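Local atomic coordinates of LPXTG cell wall surface protein (PDB entry 4IGB), a protein that is anchored to the peptidoglycan of the streptococcal cell wall and probably acts as an adhesin through the N-terminal N1 and N2 domains present here. Residues B[194-199]-B[258-263]; B[209-214]-B[240-245]. One frame throughout, in Å; residues are numbered along the deposited sequence.

Interaction 1: B[194-199]-B[258-263]; sequences MKPTDI and SGLALR. With NA (sodium ion), chain M; SO4 (sulfate ion), chain J.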
ATOM      1  N   MET B 194       3.283   1.733  -1.683  1.00 14.52           N
ATOM      2  CA  MET B 194       4.420   2.390  -1.063  1.00 16.94           C
ATOM      3  C   MET B 194       4.920   3.510  -1.967  1.00 19.48           C
ATOM      4  O   MET B 194       4.823   3.422  -3.193  1.00 20.42           O
ATOM      5  CB  MET B 194       5.532   1.398  -0.769  1.00 13.54           C
ATOM      6  CG  MET B 194       5.213   0.456   0.409  1.00 18.03           C
ATOM      7  SD  MET B 194       6.656  -0.451   1.019  1.00 24.83           S
ATOM      8  CE  MET B 194       7.517   0.851   1.904  1.00 23.26           C
ATOM      9  N   LYS B 195       5.449   4.563  -1.363  1.00 17.33           N
ATOM     10  CA  LYS B 195       5.942   5.694  -2.140  1.00 24.81           C
ATOM     11  C   LYS B 195       7.285   6.186  -1.599  1.00 21.97           C
ATOM     12  O   LYS B 195       7.340   7.153  -0.851  1.00 26.15           O
ATOM     13  CB  LYS B 195       4.909   6.820  -2.143  1.00 19.33           C
ATOM     14  CG  LYS B 195       5.332   8.049  -2.959  1.00 24.54           C
ATOM     15  CD  LYS B 195       4.256   9.124  -2.938  1.00 20.03           C
ATOM     16  CE  LYS B 195       4.022   9.666  -1.549  1.00 29.92           C
ATOM     17  NZ  LYS B 195       5.240  10.292  -1.011  1.00 36.14           N
ATOM     18  N   PRO B 196       8.376   5.512  -1.972  1.00 15.62           N
ATOM     19  CA  PRO B 196       9.691   5.956  -1.498  1.00 16.17           C
ATOM     20  C   PRO B 196       9.961   7.349  -2.056  1.00 21.71           C
ATOM     21  O   PRO B 196       9.624   7.596  -3.214  1.00 21.11           O
ATOM     22  CB  PRO B 196      10.664   4.978  -2.161  1.00 21.63           C
ATOM     23  CG  PRO B 196       9.837   3.904  -2.770  1.00 26.09           C
ATOM     24  CD  PRO B 196       8.470   4.457  -2.993  1.00 20.49           C
ATOM     25  N   THR B 197      10.558   8.233  -1.266  1.00 20.42           N
ATOM     26  CA  THR B 197      10.928   9.557  -1.760  1.00 16.73           C
ATOM     27  C   THR B 197      12.347   9.911  -1.348  1.00 23.39           C
ATOM     28  O   THR B 197      12.914   9.313  -0.435  1.00 17.62           O
ATOM     29  CB  THR B 197       9.994  10.649  -1.211  1.00 18.62           C
ATOM     30  OG1 THR B 197      10.131  10.705   0.210  1.00 21.77           O
ATOM     31  CG2 THR B 197       8.549  10.350  -1.566  1.00 25.44           C
ATOM     32  N   ASP B 198      12.927  10.891  -2.028  1.00 25.22           N
ATOM     33  CA  ASP B 198      14.210  11.423  -1.602  1.00 21.51           C
ATOM     34  C   ASP B 198      15.296  10.373  -1.566  1.00 18.67           C
ATOM     35  O   ASP B 198      16.159  10.399  -0.685  1.00 19.33           O
ATOM     36  CB  ASP B 198      14.117  12.083  -0.214  1.00 17.53           C
ATOM     37  CG  ASP B 198      15.325  12.974   0.071  1.00 31.54           C
ATOM     38  OD1 ASP B 198      15.821  13.591  -0.900  1.00 24.67           O
ATOM     39  OD2 ASP B 198      15.796  13.035   1.225  1.00 27.06           O
ATOM     40  N   ILE B 199      15.276   9.458  -2.527  1.00 23.11           N
ATOM     41  CA  ILE B 199      16.366   8.500  -2.650  1.00 18.43           C
ATOM     42  C   ILE B 199      17.521   9.186  -3.380  1.00 24.21           C
ATOM     43  O   ILE B 199      17.555   9.174  -4.616  1.00 23.81           O
ATOM     44  CB  ILE B 199      15.953   7.259  -3.446  1.00 22.88           C
ATOM     45  CG1 ILE B 199      14.673   6.664  -2.849  1.00 20.84           C
ATOM     46  CG2 ILE B 199      17.122   6.249  -3.505  1.00 15.43           C
ATOM     47  CD1 ILE B 199      14.736   6.493  -1.349  1.00 24.46           C
ATOM     48  N   SER B 258      13.374  11.980  -7.277  1.00 18.89           N
ATOM     49  CA  SER B 258      14.060  10.918  -6.549  1.00 14.23           C
ATOM     50  C   SER B 258      13.099   9.967  -5.813  1.00 21.95           C
ATOM     51  O   SER B 258      13.501   9.302  -4.864  1.00 22.93           O
ATOM     52  CB  SER B 258      15.061  11.518  -5.565  1.00 15.78           C
ATOM     53  OG  SER B 258      14.407  12.325  -4.588  1.00 16.73           O
ATOM     54  N   GLY B 259      11.853   9.883  -6.267  1.00 18.77           N
ATOM     55  CA  GLY B 259      10.881   8.986  -5.661  1.00 15.33           C
ATOM     56  C   GLY B 259      10.006   8.266  -6.672  1.00 21.47           C
ATOM     57  O   GLY B 259      10.141   8.465  -7.877  1.00 27.22           O
ATOM     58  N   LEU B 260       9.100   7.421  -6.195  1.00 20.69           N
ATOM     59  CA  LEU B 260       8.234   6.678  -7.095  1.00 14.93           C
ATOM     60  C   LEU B 260       7.091   6.067  -6.307  1.00 19.19           C
ATOM     61  O   LEU B 260       7.104   6.104  -5.084  1.00 23.06           O
ATOM     62  CB  LEU B 260       9.017   5.577  -7.816  1.00 17.93           C
ATOM     63  CG  LEU B 260       9.587   4.443  -6.953  1.00 20.62           C
ATOM     64  CD1 LEU B 260       9.757   3.171  -7.770  1.00 17.24           C
ATOM     65  CD2 LEU B 260      10.909   4.849  -6.322  1.00 19.76           C
ATOM     66  N   ALA B 261       6.116   5.496  -7.013  1.00 18.35           N
ATOM     67  CA  ALA B 261       4.961   4.884  -6.376  1.00 18.15           C
ATOM     68  C   ALA B 261       4.765   3.469  -6.889  1.00 20.24           C
ATOM     69  O   ALA B 261       4.880   3.211  -8.091  1.00 19.71           O
ATOM     70  CB  ALA B 261       3.701   5.712  -6.605  1.00 16.73           C
ATOM     71  N   LEU B 262       4.451   2.569  -5.966  1.00 13.29           N
ATOM     72  CA  LEU B 262       4.323   1.140  -6.246  1.00 15.53           C
ATOM     73  C   LEU B 262       3.030   0.598  -5.647  1.00 17.80           C
ATOM     74  O   LEU B 262       2.786   0.743  -4.435  1.00 19.38           O
ATOM     75  CB  LEU B 262       5.511   0.381  -5.644  1.00 14.93           C
ATOM     76  CG  LEU B 262       6.925   0.796  -6.081  1.00 18.86           C
ATOM     77  CD1 LEU B 262       7.873   0.868  -4.912  1.00 26.01           C
ATOM     78  CD2 LEU B 262       7.472  -0.194  -7.111  1.00 15.69           C
ATOM     79  N   ARG B 263       2.201   0.001  -6.495  1.00 12.97           N
ATOM     80  CA  ARG B 263       0.993  -0.682  -6.057  1.00 13.26           C
ATOM     81  C   ARG B 263       1.233  -2.188  -6.123  1.00 15.98           C
ATOM     82  O   ARG B 263       1.512  -2.725  -7.189  1.00 14.36           O
ATOM     83  CB  ARG B 263      -0.198  -0.304  -6.934  1.00 14.61           C
ATOM     84  CG  ARG B 263      -1.447  -1.175  -6.684  1.00 17.97           C
ATOM     85  CD  ARG B 263      -2.330  -1.244  -7.908  1.00 18.36           C
ATOM     86  NE  ARG B 263      -2.940   0.040  -8.265  1.00 17.52           N
ATOM     87  CZ  ARG B 263      -3.487   0.274  -9.456  1.00 23.49           C
ATOM     88  NH1 ARG B 263      -3.468  -0.681 -10.387  1.00 19.46           N
ATOM     89  NH2 ARG B 263      -4.048   1.448  -9.722  1.00 19.88           N
TER
HETATM   90 NA    NA M 504      17.506  15.478  -0.112  0.72 31.94          NA
HETATM   91  S   SO4 J 501       2.762  12.025   1.816  0.65 51.83           S
HETATM   92  O1  SO4 J 501       3.461  12.723   0.739  0.65 79.59           O
HETATM   93  O2  SO4 J 501       3.541  10.871   2.229  0.65 48.30           O
HETATM   94  O3  SO4 J 501       1.450  11.603   1.331  0.65 38.72           O
HETATM   95  O4  SO4 J 501       2.619  12.913   2.971  0.65 55.24           O
HETATM   96  O   HOH W   1      15.845  16.521   1.350  1.00 37.28           O

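Interaction 2: B[209-214]-B[240-245]; sequences ETFYVK and TSWIAT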
ATOM      1  N   GLU B 209      22.366   5.399  -1.771  1.00 22.87           N
ATOM      2  CA  GLU B 209      21.085   5.107  -1.156  1.00 25.03           C
ATOM      3  C   GLU B 209      20.197   4.335  -2.122  1.00 24.48           C
ATOM      4  O   GLU B 209      19.985   4.761  -3.260  1.00 22.54           O
ATOM      5  CB  GLU B 209      20.401   6.409  -0.763  1.00 19.65           C
ATOM      6  CG  GLU B 209      19.090   6.197  -0.023  1.00 22.25           C
ATOM      7  CD  GLU B 209      18.530   7.493   0.519  1.00 26.15           C
ATOM      8  OE1 GLU B 209      18.955   8.574   0.045  1.00 21.38           O
ATOM      9  OE2 GLU B 209      17.679   7.427   1.430  1.00 25.19           O
ATOM     10  N   THR B 210      19.673   3.207  -1.655  1.00 22.32           N
ATOM     11  CA  THR B 210      18.931   2.291  -2.507  1.00 18.82           C
ATOM     12  C   THR B 210      17.660   1.787  -1.831  1.00 22.90           C
ATOM     13  O   THR B 210      17.706   1.336  -0.676  1.00 22.99           O
ATOM     14  CB  THR B 210      19.793   1.064  -2.829  1.00 24.87           C
ATOM     15  OG1 THR B 210      21.031   1.483  -3.403  1.00 19.39           O
ATOM     16  CG2 THR B 210      19.068   0.115  -3.780  1.00 21.40           C
ATOM     17  N   PHE B 211      16.537   1.876  -2.547  1.00 20.25           N
ATOM     18  CA  PHE B 211      15.284   1.219  -2.165  1.00 13.30           C
ATOM     19  C   PHE B 211      15.078   0.053  -3.110  1.00 21.59           C
ATOM     20  O   PHE B 211      15.294   0.190  -4.323  1.00 20.21           O
ATOM     21  CB  PHE B 211      14.101   2.178  -2.333  1.00 14.97           C
ATOM     22  CG  PHE B 211      12.751   1.557  -2.006  1.00 17.84           C
ATOM     23  CD1 PHE B 211      12.310   1.461  -0.685  1.00 18.25           C
ATOM     24  CD2 PHE B 211      11.923   1.094  -3.011  1.00 17.58           C
ATOM     25  CE1 PHE B 211      11.061   0.895  -0.384  1.00 17.19           C
ATOM     26  CE2 PHE B 211      10.679   0.532  -2.723  1.00 18.08           C
ATOM     27  CZ  PHE B 211      10.248   0.436  -1.403  1.00 20.26           C
ATOM     28  N   TYR B 212      14.667  -1.098  -2.582  1.00 17.97           N
ATOM     29  CA  TYR B 212      14.398  -2.213  -3.467  1.00 15.28           C
ATOM     30  C   TYR B 212      13.161  -3.014  -3.107  1.00 19.64           C
ATOM     31  O   TYR B 212      12.680  -2.956  -1.988  1.00 20.43           O
ATOM     32  CB  TYR B 212      15.612  -3.120  -3.596  1.00 16.39           C
ATOM     33  CG  TYR B 212      16.084  -3.810  -2.334  1.00 18.17           C
ATOM     34  CD1 TYR B 212      17.143  -3.296  -1.590  1.00 18.93           C
ATOM     35  CD2 TYR B 212      15.512  -5.012  -1.920  1.00 18.83           C
ATOM     36  CE1 TYR B 212      17.597  -3.944  -0.459  1.00 17.21           C
ATOM     37  CE2 TYR B 212      15.968  -5.671  -0.807  1.00 19.37           C
ATOM     38  CZ  TYR B 212      17.005  -5.137  -0.076  1.00 25.02           C
ATOM     39  OH  TYR B 212      17.452  -5.799   1.048  1.00 24.99           O
ATOM     40  N   VAL B 213      12.650  -3.744  -4.083  1.00 14.38           N
ATOM     41  CA  VAL B 213      11.534  -4.640  -3.875  1.00 12.82           C
ATOM     42  C   VAL B 213      11.981  -6.006  -4.342  1.00 18.53           C
ATOM     43  O   VAL B 213      12.363  -6.174  -5.496  1.00 17.24           O
ATOM     44  CB  VAL B 213      10.324  -4.206  -4.693  1.00 17.91           C
ATOM     45  CG1 VAL B 213       9.178  -5.205  -4.544  1.00 12.41           C
ATOM     46  CG2 VAL B 213       9.897  -2.792  -4.290  1.00 19.09           C
ATOM     47  N   LYS B 214      11.968  -6.970  -3.433  1.00 17.94           N
ATOM     48  CA  LYS B 214      12.273  -8.356  -3.772  1.00 19.40           C
ATOM     49  C   LYS B 214      11.138  -8.962  -4.597  1.00 18.28           C
ATOM     50  O   LYS B 214       9.983  -8.601  -4.406  1.00 15.53           O
ATOM     51  CB  LYS B 214      12.507  -9.167  -2.492  1.00 17.88           C
ATOM     52  CG  LYS B 214      13.881  -8.887  -1.858  1.00 16.67           C
ATOM     53  CD  LYS B 214      13.949  -9.361  -0.424  1.00 37.22           C
ATOM     54  CE  LYS B 214      13.773 -10.881  -0.280  1.00 41.09           C
ATOM     55  NZ  LYS B 214      13.536 -11.218   1.180  1.00 26.05           N
ATOM     56  N   THR B 240      14.452  -5.787  -7.674  1.00 17.25           N
ATOM     57  CA  THR B 240      14.704  -4.613  -8.482  1.00 15.98           C
ATOM     58  C   THR B 240      14.997  -3.454  -7.534  1.00 23.70           C
ATOM     59  O   THR B 240      14.309  -3.282  -6.533  1.00 22.62           O
ATOM     60  CB  THR B 240      13.496  -4.318  -9.401  1.00 23.67           C
ATOM     61  OG1 THR B 240      13.375  -5.382 -10.350  1.00 19.05           O
ATOM     62  CG2 THR B 240      13.660  -2.998 -10.150  1.00 14.15           C
ATOM     63  N   SER B 241      16.037  -2.685  -7.837  1.00 18.46           N
ATOM     64  CA  SER B 241      16.480  -1.611  -6.953  1.00 17.66           C
ATOM     65  C   SER B 241      16.351  -0.267  -7.631  1.00 22.57           C
ATOM     66  O   SER B 241      16.512  -0.159  -8.847  1.00 19.68           O
ATOM     67  CB  SER B 241      17.943  -1.811  -6.564  1.00 20.22           C
ATOM     68  OG  SER B 241      18.116  -2.969  -5.769  1.00 19.62           O
ATOM     69  N   TRP B 242      16.068   0.759  -6.839  1.00 18.34           N
ATOM     70  CA  TRP B 242      16.065   2.125  -7.333  1.00 17.87           C
ATOM     71  C   TRP B 242      17.188   2.884  -6.655  1.00 24.99           C
ATOM     72  O   TRP B 242      17.199   3.034  -5.432  1.00 24.64           O
ATOM     73  CB  TRP B 242      14.693   2.770  -7.126  1.00 12.30           C
ATOM     74  CG  TRP B 242      13.705   2.180  -8.069  1.00 18.92           C
ATOM     75  CD1 TRP B 242      13.421   2.610  -9.339  1.00 17.97           C
ATOM     76  CD2 TRP B 242      12.905   1.004  -7.858  1.00 20.60           C
ATOM     77  NE1 TRP B 242      12.476   1.794  -9.914  1.00 20.25           N
ATOM     78  CE2 TRP B 242      12.141   0.801  -9.025  1.00 19.67           C
ATOM     79  CE3 TRP B 242      12.749   0.115  -6.790  1.00 20.69           C
ATOM     80  CZ2 TRP B 242      11.238  -0.246  -9.153  1.00 16.72           C
ATOM     81  CZ3 TRP B 242      11.839  -0.928  -6.920  1.00 20.42           C
ATOM     82  CH2 TRP B 242      11.101  -1.097  -8.090  1.00 22.03           C
ATOM     83  N   ILE B 243      18.151   3.335  -7.454  1.00 19.00           N
ATOM     84  CA  ILE B 243      19.428   3.782  -6.912  1.00 17.73           C
ATOM     85  C   ILE B 243      19.638   5.271  -7.126  1.00 23.36           C
ATOM     86  O   ILE B 243      19.403   5.780  -8.216  1.00 23.43           O
ATOM     87  CB  ILE B 243      20.576   2.979  -7.529  1.00 24.53           C
ATOM     88  CG1 ILE B 243      20.350   1.482  -7.261  1.00 21.37           C
ATOM     89  CG2 ILE B 243      21.928   3.445  -6.965  1.00 20.71           C
ATOM     90  CD1 ILE B 243      21.165   0.549  -8.136  1.00 25.27           C
ATOM     91  N   ALA B 244      20.049   5.964  -6.066  1.00 20.78           N
ATOM     92  CA  ALA B 244      20.254   7.411  -6.107  1.00 22.95           C
ATOM     93  C   ALA B 244      21.281   7.832  -7.152  1.00 25.18           C
ATOM     94  O   ALA B 244      22.292   7.161  -7.350  1.00 22.35           O
ATOM     95  CB  ALA B 244      20.671   7.930  -4.742  1.00 19.97           C
ATOM     96  N   THR B 245      21.022   8.958  -7.809  1.00 24.79           N
ATOM     97  CA  THR B 245      22.001   9.527  -8.734  1.00 21.69           C
ATOM     98  C   THR B 245      22.350  10.982  -8.422  1.00 34.78           C
ATOM     99  O   THR B 245      23.392  11.471  -8.853  1.00 33.58           O
ATOM    100  CB  THR B 245      21.553   9.423 -10.209  1.00 24.61           C
ATOM    101  OG1 THR B 245      20.335  10.156 -10.397  1.00 27.40           O
ATOM    102  CG2 THR B 245      21.335   7.969 -10.599  1.00 24.51           C
TER

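Interaction 1: B[194-199]-B[258-263]
With chi1 at 65°, L260 sets its CG between its own backbone N and carbonyl carbon, and with chi2 at 154° this brings CD2 against the ring of P196. CD2 comes to 3.8 Å from P196 CG, the two side chains crossing at a slant. L262 adds a second apolar touch, its CD1 reaching P196 CD at 4.1 Å. In S258, chi1 of 62° places OG beside the D198 backbone, 3.1 Å from D198 CA. This hydroxyl is hydrogen-bonded to T248 OG1 and E254 O, so it ties the start of 258-263 to the residues around the metal site.

The two backbones run antiparallel. M194 and L262 form a hydrogen-bonded pair. M194 N donates to L262 O at 3.0 Å, and L262 N returns a bond to M194 O. The proline has no N-H to give, so P196 N and L260 O do not bond. L260 O instead faces P196 CD at 3.0 Å and K195 CA at 3.2 Å, the latter a CA-H...O contact. P196 O accepts from L260 N, and G259 CA lies 3.1 Å from the same oxygen. At the far end I199 N donates to S258 O at 2.9 Å.

Two polar groups lead outward. K195 NZ makes a weak bond to a sulfate ion, probably from the crystallisation liquor, and a hydrogen bond to N255. D198 OD1 binds the sodium ion at 2.6 Å, with D200, T248 and a water among the other ligands. An edge pairing of strands 193-194 and 261-264 thus runs on as irregular loop backbone to the sodium site of the N-terminal domain.

Interaction 2: B[209-214]-B[240-245]
F211 and W242 project from the same side of the sheet and lie alongside one another. W242 CE3 meets the F211 ring at its edge, near the ring plane, 4.0 Å from F211 CD2. V213 is on this side too, and crosses the indole at a slant: its CG2 touches W242 CZ3 at 3.8 Å, at the indole edge. T240 comes over a face of the same indole, with CG2 3.7 Å above the plane and offset toward the rim. The indole is therefore held at its edge by the facing strand and on one face by its own strand. Beyond the pair, W242 NE1 bonds to Q233 and Y216 meets the indole edge-to-face.

The other side of the sheet carries T210, Y212, S241 and I243. T210 places CG2 anti to its backbone N and OG1 beside it (chi1 -55°). CG2 thereby packs on S241 CB at 3.6 Å. OG1 lies near I243 CG1 and is bonded to K208 O. S241 OG lies 3.3 Å from Y212 CB. The Y212 ring leads away from the pairing and makes a cation-pi contact to R239.

The strands are antiparallel, their axes 4.5 Å apart at closest approach. F211 pairs with W242, and V213 with T240, as hydrogen-bonded pairs. W242 N to F211 O is short, 2.7 Å, and nearly straight at 172°. A244 N to E209 O continues the bonding past the end of the strands.

The two sides thus differ in chemistry. One is a buried, mainly apolar layer of F211, V213, W242 and the methyl of T240, with its indole N-H satisfied by Q233. The other mixes hydroxyls and methyls, and there Y212 OH bonds D173.

Both interactions lie in the N-terminal domain, with centres about 10 Å apart. Along the chain the order is 194-199, 209-214, 240-245, 258-263, so interaction 2 falls between the two segments of interaction 1. They belong to different sheets: strands 193-194 and 261-264 to a mixed sheet, strands 210-214 and 239-243 to a large antiparallel one. The two meet directly. P196 CG lies 3.5 Å from F211 CE2, and I199 CG2 lies 3.2 Å from E209 O. W242 also touches L260. The apolar side of interaction 2 thus packs on interaction 1, joining the two sheets. Of these meeting points, the I199-E209 end lies nearest the sodium site.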